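Local structure of BfpC (Escherichia coli, 3VHJ) at residues W96-V101 and K120-D125. The protein is required for type IV pilus biogenesis as a membrane protein, of which this chain is the N-terminal cytoplasmic domain. The protein carries 1 engineered substitution. Residues are numbered along the deposited sequence; the frame is centred on the assembly and turned at random.
Sequences WLVIGV and KKFFFD
Val98 of strand 96-101 reaches the helix with one methyl, CG1, which lodges between the rings of Phe122 and Phe123. This is helix-on-sheet packing: helix 116-127 lies against one face of the mixed sheet in which strand 96-101 runs antiparallel to both 85-90 and 107-113. CG1 comes to 3.9 Å from CD2 of Phe122 and lies in the plane of that ring, so it meets the edge and not the face. The second ring is met in a similar way, near its plane, at 4.1 Å between CG1 of Val98 and CD1 of Phe123. Both phenylalanines hold CG anti to the backbone N (chi1 -175° at Phe122 and 178° at Phe123); it is the turn of the helix from one residue to the next that parts the rings, so that they meet CG1 from two sides. The backbones are closest here too, with CA of Val98 6.4 Å from CA of Phe123.

Beyond the two segments, Val98 also touches Val127 at the end of the same helix, which touches Phe122 as well, and Leu88 and Phe113 on the strands to either side. Trp96, two residues back on the same strand, touches Lys116 and Ala119 in the earlier part of the helix. On the helix itself, Lys121 and Asp125 form a salt bridge one turn apart, NZ of Lys121 meeting OD2 of Asp125 at 3.2 Å on its syn side, 15° out of the carboxylate plane.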
loop_
_atom_site.group_PDB
_atom_site.type_symbol
_atom_site.label_atom_id
_atom_site.label_comp_id
_atom_site.label_asym_id
_atom_site.label_seq_id
_atom_site.Cartn_x
_atom_site.Cartn_y
_atom_site.Cartn_z
ATOM N N TRP A 96 4.220 -3.675 11.108
ATOM C CA TRP A 96 4.588 -2.304 10.796
ATOM C C TRP A 96 4.374 -2.060 9.317
ATOM O O TRP A 96 4.732 -2.891 8.485
ATOM C CB TRP A 96 6.043 -2.033 11.172
ATOM C CG TRP A 96 6.198 -1.888 12.643
ATOM C CD1 TRP A 96 6.351 -2.893 13.561
ATOM C CD2 TRP A 96 6.115 -0.672 13.387
ATOM N NE1 TRP A 96 6.361 -2.370 14.832
ATOM C CE2 TRP A 96 6.218 -1.009 14.755
ATOM C CE3 TRP A 96 5.961 0.676 13.030
ATOM C CZ2 TRP A 96 6.172 -0.048 15.767
ATOM C CZ3 TRP A 96 5.917 1.631 14.037
ATOM C CH2 TRP A 96 6.022 1.262 15.391
ATOM N N LEU A 97 3.793 -0.910 9.001
ATOM C CA LEU A 97 3.494 -0.551 7.625
ATOM C C LEU A 97 4.253 0.689 7.162
ATOM O O LEU A 97 4.412 1.642 7.917
ATOM C CB LEU A 97 1.993 -0.277 7.489
ATOM C CG LEU A 97 1.038 -1.335 8.050
ATOM C CD1 LEU A 97 -0.394 -0.817 7.939
ATOM C CD2 LEU A 97 1.211 -2.652 7.296
ATOM N N VAL A 98 4.734 0.658 5.922
ATOM C CA VAL A 98 5.417 1.807 5.338
ATOM C C VAL A 98 4.696 2.030 4.015
ATOM O O VAL A 98 4.703 1.159 3.148
ATOM C CB VAL A 98 6.909 1.541 5.074
ATOM C CG1 VAL A 98 7.546 2.778 4.424
ATOM C CG2 VAL A 98 7.613 1.226 6.392
ATOM N N ILE A 99 4.067 3.189 3.874
ATOM C CA ILE A 99 3.305 3.493 2.674
ATOM C C ILE A 99 3.694 4.823 2.048
ATOM O O ILE A 99 4.334 5.650 2.681
ATOM C CB ILE A 99 1.794 3.503 2.986
ATOM C CG1 ILE A 99 1.447 4.671 3.902
ATOM C CG2 ILE A 99 1.403 2.203 3.685
ATOM C CD1 ILE A 99 -0.026 4.756 4.241
ATOM N N GLY A 100 3.300 5.013 0.793
ATOM C CA GLY A 100 3.616 6.243 0.090
ATOM C C GLY A 100 2.776 6.384 -1.165
ATOM O O GLY A 100 2.704 5.456 -1.971
ATOM N N VAL A 101 2.134 7.540 -1.321
ATOM C CA VAL A 101 1.287 7.820 -2.481
ATOM C C VAL A 101 1.751 9.154 -3.067
ATOM O O VAL A 101 1.926 10.135 -2.334
ATOM C CB VAL A 101 -0.198 7.901 -2.059
ATOM C CG1 VAL A 101 -1.066 8.290 -3.241
ATOM C CG2 VAL A 101 -0.645 6.558 -1.499
ATOM N N LYS A 120 11.603 0.755 9.946
ATOM C CA LYS A 120 12.230 2.059 10.112
ATOM C C LYS A 120 13.353 2.214 9.085
ATOM O O LYS A 120 13.474 3.252 8.433
ATOM C CB LYS A 120 12.786 2.198 11.539
ATOM C CG LYS A 120 13.224 3.614 11.911
ATOM C CD LYS A 120 13.694 3.701 13.363
ATOM C CE LYS A 120 14.169 5.115 13.705
ATOM N NZ LYS A 120 14.569 5.266 15.138
ATOM N N LYS A 121 14.160 1.170 8.928
ATOM C CA LYS A 121 15.267 1.201 7.979
ATOM C C LYS A 121 14.791 1.378 6.533
ATOM O O LYS A 121 15.403 2.116 5.759
ATOM C CB LYS A 121 16.104 -0.080 8.101
ATOM C CG LYS A 121 17.288 -0.156 7.142
ATOM C CD LYS A 121 18.126 -1.406 7.386
ATOM C CE LYS A 121 19.268 -1.517 6.387
ATOM N NZ LYS A 121 20.120 -0.291 6.365
ATOM N N PHE A 122 13.703 0.704 6.168
ATOM C CA PHE A 122 13.176 0.816 4.809
ATOM C C PHE A 122 12.661 2.236 4.587
ATOM O O PHE A 122 12.899 2.847 3.546
ATOM C CB PHE A 122 12.032 -0.174 4.594
ATOM C CG PHE A 122 11.512 -0.189 3.188
ATOM C CD1 PHE A 122 12.175 -0.905 2.196
ATOM C CD2 PHE A 122 10.379 0.539 2.846
ATOM C CE1 PHE A 122 11.715 -0.894 0.877
ATOM C CE2 PHE A 122 9.910 0.559 1.531
ATOM C CZ PHE A 122 10.581 -0.160 0.545
ATOM N N PHE A 123 11.951 2.742 5.587
ATOM C CA PHE A 123 11.380 4.078 5.565
ATOM C C PHE A 123 12.447 5.137 5.296
ATOM O O PHE A 123 12.311 5.964 4.390
ATOM C CB PHE A 123 10.706 4.338 6.913
ATOM C CG PHE A 123 10.101 5.704 7.049
ATOM C CD1 PHE A 123 9.031 6.094 6.244
ATOM C CD2 PHE A 123 10.561 6.582 8.026
ATOM C CE1 PHE A 123 8.428 7.333 6.414
ATOM C CE2 PHE A 123 9.964 7.827 8.205
ATOM C CZ PHE A 123 8.893 8.203 7.398
ATOM N N PHE A 124 13.513 5.111 6.090
ATOM C CA PHE A 124 14.594 6.075 5.931
ATOM C C PHE A 124 15.394 5.902 4.646
ATOM O O PHE A 124 15.696 6.878 3.968
ATOM C CB PHE A 124 15.555 6.002 7.121
ATOM C CG PHE A 124 15.081 6.749 8.329
ATOM C CD1 PHE A 124 14.702 6.070 9.480
ATOM C CD2 PHE A 124 15.023 8.140 8.320
ATOM C CE1 PHE A 124 14.271 6.767 10.614
ATOM C CE2 PHE A 124 14.593 8.845 9.443
ATOM C CZ PHE A 124 14.217 8.155 10.594
ATOM N N ASP A 125 15.735 4.664 4.308
ATOM C CA ASP A 125 16.529 4.415 3.112
ATOM C C ASP A 125 15.818 4.650 1.783
ATOM O O ASP A 125 16.444 5.085 0.819
ATOM C CB ASP A 125 17.085 2.986 3.114
ATOM C CG ASP A 125 18.030 2.721 4.275
ATOM O OD1 ASP A 125 18.729 3.657 4.712
ATOM O OD2 ASP A 125 18.079 1.562 4.740
#